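PDB 1WZ8: enoyl-CoA hydratase from Thermus thermophilus, which probably catalyses the reversible hydration of enoyl-CoA thioesters to 3-hydroxyacyl-CoA, as a hexameric member of the crotonase family. Local coordinates for residues L12-P17 with A43-D48; P106-V111 with L200-R205; A118-A123 with L154-L159; T135-G140 with L183-L188. One frame throughout, in Å; residues are numbered along the deposited sequence.

Interaction 1 of 4, residues L12-P17 with A43-D48; sequences LAFAWP and ARVWRD
L12 and F14 of strand 12-18 both reach V45 of helix 36-49, and the contact across the two segments is apolar. L12 CD1 lies 4.0 Å from V45 CB and 4.1 Å from V45 CG2, so this branch touches the fork of the valine rather than one methyl alone. With chi1 of -64° and an extended chi2, the leucine runs outward from the strand and meets the valine at a slant. The same leucine also touches L42 and L38, about one and two turns earlier in the helix.

The ring contact is of another kind. F14 and V45 come from opposite directions, and V45 CG2 sits near the ring plane at the edge, 4.1 Å from F14 CZ and equally far from F14 CE2. This is an edge approach, with the methyl beside the rim and not over a face. V45 chi1 of 65° separates the work of the two methyls: CG2 is spent on the strand, while CG1 lies 3.9 Å above the plane of the W46 ring.

Polar groups are held outside the contact. D48 OD2 forms a salt bridge with R8 NH2 and a hydrogen bond with Y9 OH, and F14 N bonds to E6 OE2. With a CA separation of 9.2 Å between L12 and V45 and 89 Å² buried, dispersion between branched and aromatic side chains joins the outermost strand to the helix over it.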
loop_
_atom_site.group_PDB
_atom_site.type_symbol
_atom_site.label_atom_id
_atom_site.label_comp_id
_atom_site.label_asym_id
_atom_site.label_seq_id
_atom_site.Cartn_x
_atom_site.Cartn_y
_atom_site.Cartn_z
ATOM N N LEU A 12 28.373 -24.517 7.123
ATOM C CA LEU A 12 27.431 -24.346 8.222
ATOM C C LEU A 12 27.567 -25.486 9.222
ATOM O O LEU A 12 27.752 -26.642 8.841
ATOM C CB LEU A 12 25.991 -24.306 7.700
ATOM C CG LEU A 12 25.598 -23.142 6.788
ATOM C CD1 LEU A 12 24.133 -23.284 6.394
ATOM C CD2 LEU A 12 25.833 -21.823 7.504
ATOM N N ALA A 13 27.482 -25.148 10.501
ATOM C CA ALA A 13 27.565 -26.130 11.573
ATOM C C ALA A 13 26.271 -26.004 12.362
ATOM O O ALA A 13 25.775 -24.898 12.565
ATOM C CB ALA A 13 28.763 -25.839 12.470
ATOM N N PHE A 14 25.725 -27.132 12.801
ATOM C CA PHE A 14 24.472 -27.118 13.547
ATOM C C PHE A 14 24.610 -27.769 14.917
ATOM O O PHE A 14 25.261 -28.807 15.063
ATOM C CB PHE A 14 23.380 -27.833 12.749
ATOM C CG PHE A 14 23.179 -27.285 11.365
ATOM C CD1 PHE A 14 24.056 -27.614 10.335
ATOM C CD2 PHE A 14 22.104 -26.445 11.085
ATOM C CE1 PHE A 14 23.865 -27.114 9.044
ATOM C CE2 PHE A 14 21.904 -25.939 9.796
ATOM C CZ PHE A 14 22.785 -26.275 8.775
ATOM N N ALA A 15 23.991 -27.155 15.918
ATOM C CA ALA A 15 24.047 -27.676 17.276
ATOM C C ALA A 15 22.849 -27.211 18.093
ATOM O O ALA A 15 22.145 -26.282 17.699
ATOM C CB ALA A 15 25.342 -27.229 17.948
ATOM N N TRP A 16 22.619 -27.876 19.221
ATOM C CA TRP A 16 21.520 -27.532 20.118
ATOM C C TRP A 16 22.112 -27.097 21.462
ATOM O O TRP A 16 22.113 -27.867 22.426
ATOM C CB TRP A 16 20.597 -28.737 20.354
ATOM C CG TRP A 16 19.921 -29.297 19.128
ATOM C CD1 TRP A 16 20.345 -30.347 18.361
ATOM C CD2 TRP A 16 18.682 -28.859 18.558
ATOM N NE1 TRP A 16 19.441 -30.594 17.354
ATOM C CE2 TRP A 16 18.412 -29.693 17.450
ATOM C CE3 TRP A 16 17.771 -27.842 18.877
ATOM C CZ2 TRP A 16 17.267 -29.542 16.658
ATOM C CZ3 TRP A 16 16.630 -27.694 18.087
ATOM C CH2 TRP A 16 16.391 -28.541 16.992
ATOM N N PRO A 17 22.625 -25.858 21.548
ATOM C CA PRO A 17 23.213 -25.372 22.800
ATOM C C PRO A 17 22.240 -25.376 23.978
ATOM O O PRO A 17 22.651 -25.514 25.131
ATOM C CB PRO A 17 23.692 -23.967 22.433
ATOM C CG PRO A 17 22.713 -23.542 21.386
ATOM C CD PRO A 17 22.601 -24.790 20.533
ATOM N N ALA A 43 21.429 -18.485 2.380
ATOM C CA ALA A 43 20.181 -18.029 1.779
ATOM C C ALA A 43 19.154 -19.140 1.598
ATOM O O ALA A 43 17.953 -18.905 1.707
ATOM C CB ALA A 43 20.471 -17.373 0.439
ATOM N N ARG A 44 19.632 -20.352 1.334
ATOM C CA ARG A 44 18.739 -21.476 1.092
ATOM C C ARG A 44 18.449 -22.399 2.269
ATOM O O ARG A 44 17.456 -23.119 2.246
ATOM C CB ARG A 44 19.279 -22.316 -0.069
ATOM C CG ARG A 44 19.623 -21.503 -1.298
ATOM C CD ARG A 44 20.216 -22.354 -2.408
ATOM N NE ARG A 44 19.187 -22.999 -3.219
ATOM C CZ ARG A 44 19.258 -23.125 -4.542
ATOM N NH1 ARG A 44 20.310 -22.654 -5.199
ATOM N NH2 ARG A 44 18.271 -23.701 -5.213
ATOM N N VAL A 45 19.297 -22.386 3.292
ATOM C CA VAL A 45 19.106 -23.264 4.443
ATOM C C VAL A 45 17.734 -23.117 5.110
ATOM O O VAL A 45 17.183 -24.085 5.636
ATOM C CB VAL A 45 20.222 -23.034 5.502
ATOM C CG1 VAL A 45 20.122 -21.626 6.073
ATOM C CG2 VAL A 45 20.131 -24.086 6.606
ATOM N N TRP A 46 17.170 -21.915 5.063
ATOM C CA TRP A 46 15.875 -21.665 5.690
ATOM C C TRP A 46 14.749 -22.557 5.178
ATOM O O TRP A 46 13.866 -22.937 5.941
ATOM C CB TRP A 46 15.512 -20.183 5.550
ATOM C CG TRP A 46 16.578 -19.304 6.135
ATOM C CD1 TRP A 46 17.598 -18.693 5.461
ATOM C CD2 TRP A 46 16.817 -19.062 7.526
ATOM N NE1 TRP A 46 18.463 -18.095 6.345
ATOM C CE2 TRP A 46 18.007 -18.306 7.621
ATOM C CE3 TRP A 46 16.144 -19.416 8.704
ATOM C CZ2 TRP A 46 18.541 -17.899 8.848
ATOM C CZ3 TRP A 46 16.677 -19.012 9.926
ATOM C CH2 TRP A 46 17.864 -18.262 9.987
ATOM N N ARG A 47 14.777 -22.901 3.895
ATOM C CA ARG A 47 13.742 -23.767 3.333
ATOM C C ARG A 47 13.771 -25.149 3.975
ATOM O O ARG A 47 12.732 -25.699 4.333
ATOM C CB ARG A 47 13.926 -23.906 1.822
ATOM C CG ARG A 47 13.419 -22.718 1.031
ATOM C CD ARG A 47 13.928 -22.763 -0.393
ATOM N NE ARG A 47 14.760 -21.602 -0.685
ATOM C CZ ARG A 47 15.886 -21.650 -1.386
ATOM N NH1 ARG A 47 16.316 -22.807 -1.867
ATOM N NH2 ARG A 47 16.584 -20.541 -1.601
ATOM N N ASP A 48 14.967 -25.706 4.124
ATOM C CA ASP A 48 15.107 -27.023 4.725
ATOM C C ASP A 48 14.900 -27.010 6.238
ATOM O O ASP A 48 14.522 -28.024 6.824
ATOM C CB ASP A 48 16.479 -27.614 4.391
ATOM C CG ASP A 48 16.669 -27.835 2.904
ATOM O OD1 ASP A 48 15.700 -28.254 2.236
ATOM O OD2 ASP A 48 17.787 -27.603 2.400
#

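Interaction 2 of 4, residues P106-V111 with L200-R205; sequences PVVAAV and LEVAER
The shortest polar bond here, 2.8 Å from E204 N to L200 O, belongs to the helical turn that presents V202 and A203 to V108. A second bond, 3.0 Å from R205 N to E201 O, continues the regular pattern, so this turn is held by its own backbone bonds. On the strand side, the backbone of V108 is paired with V58 and L60 of the neighbouring parallel strand 57-62. Across the two segments the contact is apolar, made by the V108 side chain on V202 and A203.

One methyl carries the contact. V108 CG2 lies 4.0 Å from V202 CG1 and also 4.0 Å from A203 CA, with A203 CB at 4.2 Å. It therefore rests against two consecutive helix residues, touching a branch of the first and the backbone carbon of the second. Chi1 of V108, 179°, sets CG1 opposite the backbone N and turns CG2 opposite the carbonyl carbon, toward the helix. The valines V108 and V202 cross obliquely, branch against branch. Small A203 allows a close approach, with its CA only 6.2 Å from that of V108.

The helix has further neighbours. V202 also touches I128 of strand 128-132 and L171 of the second subunit, and R205 NH1 makes a salt bridge with E173 OE1 of that subunit. Helix 195-207 thus lies between the central sheet and a subunit interface. Its attachment to strand 107-111 is apolar, resting on the fit of a valine methyl against V202 and A203, while the nearby polar bonds, within the helix, along the strands and to E173 of the second subunit, lie outside the contact.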
loop_
_atom_site.group_PDB
_atom_site.type_symbol
_atom_site.label_atom_id
_atom_site.label_comp_id
_atom_site.label_asym_id
_atom_site.label_seq_id
_atom_site.Cartn_x
_atom_site.Cartn_y
_atom_site.Cartn_z
ATOM N N PRO A 106 11.330 -17.767 15.787
ATOM C CA PRO A 106 12.124 -16.561 16.030
ATOM C C PRO A 106 13.590 -16.845 15.745
ATOM O O PRO A 106 14.087 -17.930 16.048
ATOM C CB PRO A 106 11.877 -16.275 17.510
ATOM C CG PRO A 106 10.479 -16.797 17.717
ATOM C CD PRO A 106 10.527 -18.115 16.972
ATOM N N VAL A 107 14.269 -15.865 15.159
ATOM C CA VAL A 107 15.682 -15.987 14.821
ATOM C C VAL A 107 16.457 -14.912 15.569
ATOM O O VAL A 107 16.092 -13.739 15.537
ATOM C CB VAL A 107 15.906 -15.808 13.298
ATOM C CG1 VAL A 107 17.399 -15.875 12.968
ATOM C CG2 VAL A 107 15.139 -16.874 12.534
ATOM N N VAL A 108 17.522 -15.322 16.248
ATOM C CA VAL A 108 18.358 -14.411 17.009
ATOM C C VAL A 108 19.756 -14.416 16.402
ATOM O O VAL A 108 20.261 -15.467 16.015
ATOM C CB VAL A 108 18.480 -14.862 18.485
ATOM C CG1 VAL A 108 19.385 -13.902 19.254
ATOM C CG2 VAL A 108 17.099 -14.938 19.128
ATOM N N ALA A 109 20.372 -13.244 16.311
ATOM C CA ALA A 109 21.718 -13.148 15.766
ATOM C C ALA A 109 22.693 -12.632 16.817
ATOM O O ALA A 109 22.447 -11.610 17.455
ATOM C CB ALA A 109 21.731 -12.229 14.550
ATOM N N ALA A 110 23.794 -13.356 17.010
ATOM C CA ALA A 110 24.825 -12.944 17.961
ATOM C C ALA A 110 25.843 -12.226 17.085
ATOM O O ALA A 110 26.768 -12.841 16.558
ATOM C CB ALA A 110 25.455 -14.164 18.627
ATOM N N VAL A 111 25.657 -10.921 16.930
ATOM C CA VAL A 111 26.518 -10.119 16.068
ATOM C C VAL A 111 27.801 -9.670 16.759
ATOM O O VAL A 111 27.836 -8.644 17.434
ATOM C CB VAL A 111 25.744 -8.896 15.551
ATOM C CG1 VAL A 111 26.464 -8.280 14.368
ATOM C CG2 VAL A 111 24.326 -9.319 15.165
ATOM N N LEU A 200 22.343 -16.114 23.365
ATOM C CA LEU A 200 21.881 -17.457 23.701
ATOM C C LEU A 200 20.758 -17.375 24.737
ATOM O O LEU A 200 19.770 -18.106 24.659
ATOM C CB LEU A 200 23.047 -18.296 24.245
ATOM C CG LEU A 200 22.695 -19.728 24.655
ATOM C CD1 LEU A 200 22.072 -20.463 23.474
ATOM C CD2 LEU A 200 23.943 -20.443 25.152
ATOM N N GLU A 201 20.910 -16.476 25.704
ATOM C CA GLU A 201 19.900 -16.290 26.742
ATOM C C GLU A 201 18.570 -15.875 26.102
ATOM O O GLU A 201 17.489 -16.353 26.485
ATOM C CB GLU A 201 20.362 -15.208 27.721
ATOM C CG GLU A 201 19.376 -14.919 28.845
ATOM C CD GLU A 201 19.744 -13.672 29.628
ATOM O OE1 GLU A 201 20.881 -13.599 30.144
ATOM O OE2 GLU A 201 18.893 -12.761 29.724
ATOM N N VAL A 202 18.655 -14.971 25.132
ATOM C CA VAL A 202 17.472 -14.497 24.427
ATOM C C VAL A 202 16.838 -15.659 23.667
ATOM O O VAL A 202 15.627 -15.879 23.734
ATOM C CB VAL A 202 17.839 -13.366 23.431
ATOM C CG1 VAL A 202 16.622 -12.986 22.598
ATOM C CG2 VAL A 202 18.345 -12.148 24.198
ATOM N N ALA A 203 17.667 -16.409 22.947
ATOM C CA ALA A 203 17.173 -17.542 22.173
ATOM C C ALA A 203 16.505 -18.567 23.079
ATOM O O ALA A 203 15.439 -19.090 22.754
ATOM C CB ALA A 203 18.316 -18.191 21.404
ATOM N N GLU A 204 17.128 -18.857 24.217
ATOM C CA GLU A 204 16.557 -19.830 25.135
ATOM C C GLU A 204 15.190 -19.358 25.620
ATOM O O GLU A 204 14.242 -20.146 25.657
ATOM C CB GLU A 204 17.489 -20.064 26.327
ATOM C CG GLU A 204 17.004 -21.160 27.267
ATOM C CD GLU A 204 18.048 -21.562 28.289
ATOM O OE1 GLU A 204 17.785 -22.500 29.069
ATOM O OE2 GLU A 204 19.132 -20.945 28.313
ATOM N N ARG A 205 15.092 -18.078 25.983
ATOM C CA ARG A 205 13.831 -17.506 26.455
ATOM C C ARG A 205 12.744 -17.654 25.398
ATOM O O ARG A 205 11.592 -17.948 25.719
ATOM C CB ARG A 205 13.986 -16.019 26.800
ATOM C CG ARG A 205 14.640 -15.736 28.147
ATOM C CD ARG A 205 14.685 -14.231 28.427
ATOM N NE ARG A 205 13.354 -13.641 28.569
ATOM C CZ ARG A 205 13.116 -12.333 28.592
ATOM N NH1 ARG A 205 14.118 -11.472 28.481
ATOM N NH2 ARG A 205 11.876 -11.883 28.724
#

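Interaction 3 of 4, residues A118-A123 with L154-L159; sequences AGLALA and LLWPLL
W156 reaches L120 with the rim of its indole. From CB, chi1 of -74° sets the ring opposite the carbonyl carbon and carries it toward helix 118-125. Along the five-membered ring, NE1 hydrogen-bonds to H151 NE2, which satisfies the one polar atom of the side chain and limits its rotation. CE2, next in line, packs on L185. At CZ2 the indole meets L120 CD2 at 3.9 Å. That methyl lies in the ring plane, at the edge, and the two side chains cross at about a right angle; it is therefore no CH-pi contact over a face.

L120 extends with its CG opposite the backbone N (chi1 -175°) and delivers CD2 to the rim. A looser touch accompanies it: L155 CD1 stands 4.3 Å from A121 O, a van der Waals contact with the helix backbone.

In crotonase relatives the start of the helix equivalent to 118-125 lends a backbone N-H to the oxyanion hole, and the same role is probable here. W156 and L155 cover part of one flank of this helix by apolar packing, while the single indole N-H is paired with H151.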
loop_
_atom_site.group_PDB
_atom_site.type_symbol
_atom_site.label_atom_id
_atom_site.label_comp_id
_atom_site.label_asym_id
_atom_site.label_seq_id
_atom_site.Cartn_x
_atom_site.Cartn_y
_atom_site.Cartn_z
ATOM N N ALA A 118 26.281 -8.124 3.214
ATOM C CA ALA A 118 25.427 -9.293 3.397
ATOM C C ALA A 118 25.427 -9.711 4.863
ATOM O O ALA A 118 24.457 -10.285 5.350
ATOM C CB ALA A 118 25.916 -10.443 2.521
ATOM N N GLY A 119 26.525 -9.425 5.558
ATOM C CA GLY A 119 26.608 -9.768 6.968
ATOM C C GLY A 119 25.584 -8.987 7.773
ATOM O O GLY A 119 24.903 -9.535 8.646
ATOM N N LEU A 120 25.474 -7.696 7.484
ATOM C CA LEU A 120 24.511 -6.857 8.182
ATOM C C LEU A 120 23.100 -7.242 7.738
ATOM O O LEU A 120 22.158 -7.187 8.528
ATOM C CB LEU A 120 24.775 -5.379 7.886
ATOM C CG LEU A 120 23.919 -4.354 8.643
ATOM C CD1 LEU A 120 24.114 -4.509 10.157
ATOM C CD2 LEU A 120 24.314 -2.954 8.201
ATOM N N ALA A 121 22.957 -7.635 6.473
ATOM C CA ALA A 121 21.650 -8.035 5.954
ATOM C C ALA A 121 21.086 -9.199 6.762
ATOM O O ALA A 121 19.913 -9.196 7.158
ATOM C CB ALA A 121 21.765 -8.426 4.477
ATOM N N LEU A 122 21.931 -10.192 7.014
ATOM C CA LEU A 122 21.521 -11.367 7.767
ATOM C C LEU A 122 21.239 -10.993 9.215
ATOM O O LEU A 122 20.251 -11.439 9.792
ATOM C CB LEU A 122 22.612 -12.441 7.701
ATOM C CG LEU A 122 22.337 -13.774 8.400
ATOM C CD1 LEU A 122 21.046 -14.380 7.865
ATOM C CD2 LEU A 122 23.513 -14.716 8.174
ATOM N N ALA A 123 22.103 -10.159 9.788
ATOM C CA ALA A 123 21.952 -9.716 11.173
ATOM C C ALA A 123 20.641 -8.979 11.401
ATOM O O ALA A 123 19.954 -9.202 12.407
ATOM C CB ALA A 123 23.111 -8.812 11.560
ATOM N N LEU A 154 14.748 -2.431 2.546
ATOM C CA LEU A 154 13.628 -3.170 3.132
ATOM C C LEU A 154 13.544 -2.952 4.643
ATOM O O LEU A 154 12.462 -2.722 5.202
ATOM C CB LEU A 154 13.771 -4.678 2.884
ATOM C CG LEU A 154 12.637 -5.524 3.483
ATOM C CD1 LEU A 154 11.373 -5.295 2.670
ATOM C CD2 LEU A 154 13.001 -7.002 3.482
ATOM N N LEU A 155 14.699 -3.009 5.295
ATOM C CA LEU A 155 14.768 -2.921 6.744
ATOM C C LEU A 155 15.010 -1.592 7.458
ATOM O O LEU A 155 14.307 -1.283 8.421
ATOM C CB LEU A 155 15.807 -3.939 7.239
ATOM C CG LEU A 155 15.723 -5.361 6.651
ATOM C CD1 LEU A 155 16.863 -6.221 7.191
ATOM C CD2 LEU A 155 14.377 -5.984 6.989
ATOM N N TRP A 156 15.981 -0.799 7.007
ATOM C CA TRP A 156 16.309 0.447 7.711
ATOM C C TRP A 156 15.231 1.492 8.014
ATOM O O TRP A 156 15.160 1.991 9.138
ATOM C CB TRP A 156 17.493 1.148 7.029
ATOM C CG TRP A 156 18.812 0.478 7.289
ATOM C CD1 TRP A 156 19.152 -0.812 6.988
ATOM C CD2 TRP A 156 19.976 1.072 7.881
ATOM N NE1 TRP A 156 20.456 -1.055 7.356
ATOM C CE2 TRP A 156 20.984 0.083 7.905
ATOM C CE3 TRP A 156 20.263 2.343 8.393
ATOM C CZ2 TRP A 156 22.262 0.327 8.422
ATOM C CZ3 TRP A 156 21.536 2.585 8.909
ATOM C CH2 TRP A 156 22.517 1.578 8.918
ATOM N N PRO A 157 14.383 1.845 7.037
ATOM C CA PRO A 157 13.368 2.854 7.362
ATOM C C PRO A 157 12.509 2.530 8.579
ATOM O O PRO A 157 12.222 3.416 9.393
ATOM C CB PRO A 157 12.545 2.942 6.078
ATOM C CG PRO A 157 13.576 2.661 5.014
ATOM C CD PRO A 157 14.320 1.480 5.610
ATOM N N LEU A 158 12.088 1.273 8.697
ATOM C CA LEU A 158 11.247 0.859 9.817
ATOM C C LEU A 158 12.037 0.532 11.076
ATOM O O LEU A 158 11.464 0.142 12.091
ATOM C CB LEU A 158 10.381 -0.343 9.436
ATOM C CG LEU A 158 9.178 -0.070 8.532
ATOM C CD1 LEU A 158 8.416 -1.370 8.292
ATOM C CD2 LEU A 158 8.268 0.970 9.179
ATOM N N LEU A 159 13.355 0.694 11.010
ATOM C CA LEU A 159 14.196 0.430 12.169
ATOM C C LEU A 159 14.683 1.727 12.804
ATOM O O LEU A 159 14.520 1.935 14.011
ATOM C CB LEU A 159 15.411 -0.427 11.781
ATOM C CG LEU A 159 15.171 -1.908 11.465
ATOM C CD1 LEU A 159 16.483 -2.550 11.052
ATOM C CD2 LEU A 159 14.602 -2.626 12.684
#

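Interaction 4 of 4, residues T135-G140 with L183-L188; sequences TRLLDG and LGLVAL
Chi1 of -53° and chi2 of 178° extend L137 away from strand 136-138, so that its CD1 points toward L185 and V186. From the other side, L185 has CG opposite its backbone N (chi1 -173°), and its CD2 is the branch that meets L137. The two leucines slide past each other in opposite directions, and the methyls meet at 4.1 Å between L137 CD1 and L185 CD2. The same L137 CD1 lies 4.4 Å from V186 CG1, a looser touch. One methyl thus bridges two consecutive residues, although the CA atoms of L137 and L185 are 9.9 Å apart.

The turn that brings L185 here is a Schellman motif closing helix 177-183: L185 N bonds to A180 O and G184 N to E181 O, with G184 at positive phi as the C-prime residue. A180 touches L137, L185 and V186 alike, so the end of the helix packs against the contact.

Strand 136-138 is the middle member of the small sheet, between 114-116 and 175-176, and the contact ties it to the linker that leads from helix 177-183 into strand 188-190, an outermost strand of the large sheet.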
loop_
_atom_site.group_PDB
_atom_site.type_symbol
_atom_site.label_atom_id
_atom_site.label_comp_id
_atom_site.label_asym_id
_atom_site.label_seq_id
_atom_site.Cartn_x
_atom_site.Cartn_y
_atom_site.Cartn_z
ATOM N N THR A 135 30.826 -3.311 18.452
ATOM C CA THR A 135 30.647 -3.964 17.157
ATOM C C THR A 135 30.562 -2.902 16.065
ATOM O O THR A 135 30.032 -1.814 16.291
ATOM C CB THR A 135 29.346 -4.806 17.135
ATOM O OG1 THR A 135 29.419 -5.813 18.147
ATOM C CG2 THR A 135 29.151 -5.484 15.776
ATOM N N ARG A 136 31.089 -3.215 14.883
ATOM C CA ARG A 136 31.051 -2.283 13.759
ATOM C C ARG A 136 29.957 -2.724 12.788
ATOM O O ARG A 136 30.013 -3.831 12.261
ATOM C CB ARG A 136 32.406 -2.257 13.038
ATOM C CG ARG A 136 32.481 -1.268 11.876
ATOM C CD ARG A 136 33.917 -1.072 11.406
ATOM N NE ARG A 136 34.390 -2.155 10.548
ATOM C CZ ARG A 136 34.329 -2.135 9.218
ATOM N NH1 ARG A 136 33.818 -1.082 8.593
ATOM N NH2 ARG A 136 34.780 -3.163 8.513
ATOM N N LEU A 137 28.965 -1.863 12.565
ATOM C CA LEU A 137 27.867 -2.175 11.651
ATOM C C LEU A 137 27.913 -1.193 10.487
ATOM O O LEU A 137 27.846 0.023 10.682
ATOM C CB LEU A 137 26.521 -2.075 12.378
ATOM C CG LEU A 137 26.416 -2.901 13.664
ATOM C CD1 LEU A 137 25.052 -2.676 14.305
ATOM C CD2 LEU A 137 26.622 -4.379 13.359
ATOM N N LEU A 138 28.016 -1.720 9.274
ATOM C CA LEU A 138 28.108 -0.870 8.096
ATOM C C LEU A 138 27.504 -1.510 6.852
ATOM O O LEU A 138 27.768 -2.668 6.541
ATOM C CB LEU A 138 29.579 -0.538 7.840
ATOM C CG LEU A 138 30.003 0.326 6.649
ATOM C CD1 LEU A 138 29.427 1.727 6.751
ATOM C CD2 LEU A 138 31.510 0.383 6.633
ATOM N N ASP A 139 26.675 -0.755 6.148
ATOM C CA ASP A 139 26.079 -1.262 4.926
ATOM C C ASP A 139 27.256 -1.471 3.972
ATOM O O ASP A 139 27.447 -2.562 3.435
ATOM C CB ASP A 139 25.111 -0.244 4.350
ATOM C CG ASP A 139 24.563 -0.675 3.011
ATOM O OD1 ASP A 139 23.642 -1.520 2.979
ATOM O OD2 ASP A 139 25.075 -0.179 1.990
ATOM N N GLY A 140 28.027 -0.406 3.765
ATOM C CA GLY A 140 29.220 -0.465 2.934
ATOM C C GLY A 140 29.141 -0.501 1.418
ATOM O O GLY A 140 30.177 -0.458 0.754
ATOM N N LEU A 183 19.761 4.119 18.250
ATOM C CA LEU A 183 18.963 4.517 17.091
ATOM C C LEU A 183 17.764 3.599 16.879
ATOM O O LEU A 183 16.793 3.985 16.228
ATOM C CB LEU A 183 19.813 4.506 15.814
ATOM C CG LEU A 183 20.976 5.491 15.669
ATOM C CD1 LEU A 183 21.628 5.302 14.299
ATOM C CD2 LEU A 183 20.462 6.924 15.816
ATOM N N GLY A 184 17.843 2.383 17.410
ATOM C CA GLY A 184 16.751 1.432 17.246
ATOM C C GLY A 184 16.996 0.425 16.133
ATOM O O GLY A 184 16.093 -0.315 15.740
ATOM N N LEU A 185 18.225 0.381 15.624
ATOM C CA LEU A 185 18.565 -0.555 14.552
ATOM C C LEU A 185 18.584 -1.988 15.080
ATOM O O LEU A 185 18.210 -2.925 14.373
ATOM C CB LEU A 185 19.935 -0.224 13.963
ATOM C CG LEU A 185 20.315 -1.029 12.714
ATOM C CD1 LEU A 185 19.525 -0.510 11.518
ATOM C CD2 LEU A 185 21.811 -0.901 12.449
ATOM N N VAL A 186 19.037 -2.150 16.323
ATOM C CA VAL A 186 19.102 -3.459 16.961
ATOM C C VAL A 186 18.505 -3.373 18.360
ATOM O O VAL A 186 18.416 -2.284 18.933
ATOM C CB VAL A 186 20.553 -3.970 17.065
ATOM C CG1 VAL A 186 21.142 -4.129 15.670
ATOM C CG2 VAL A 186 21.394 -3.004 17.898
ATOM N N ALA A 187 18.125 -4.520 18.915
ATOM C CA ALA A 187 17.489 -4.562 20.232
ATOM C C ALA A 187 18.389 -4.335 21.438
ATOM O O ALA A 187 18.030 -3.588 22.358
ATOM C CB ALA A 187 16.749 -5.890 20.402
ATOM N N LEU A 188 19.544 -4.987 21.450
ATOM C CA LEU A 188 20.446 -4.871 22.584
ATOM C C LEU A 188 21.895 -4.700 22.198
ATOM O O LEU A 188 22.344 -5.224 21.182
ATOM C CB LEU A 188 20.343 -6.114 23.464
ATOM C CG LEU A 188 19.006 -6.494 24.100
ATOM C CD1 LEU A 188 19.097 -7.932 24.587
ATOM C CD2 LEU A 188 18.667 -5.539 25.249
#

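How the interactions relate
Interactions 1 and 2 both reach the six-stranded sheet, with centres 14 Å apart. They touch where W46 CZ3 meets V107 CG2 at 3.7 Å and where P17 CG meets L200 CD1 at 3.8 Å. Interactions 3 and 4 are the nearest pair, centres 9 Å apart, and their segments alternate along the chain: L159 CD1 lies 3.7 Å from L185 CD1, and L120 CD2 is 3.8 Å from D139 N. V111 of interaction 2 reaches both, its CG2 3.8 Å from A123 CB and its CG1 4.0 Å from L137 CD2. Interaction 1 is remote from interaction 4. Helix 118-125, which by analogy with crotonase relatives probably borders the oxyanion hole, puts interaction 3 near the expected active site.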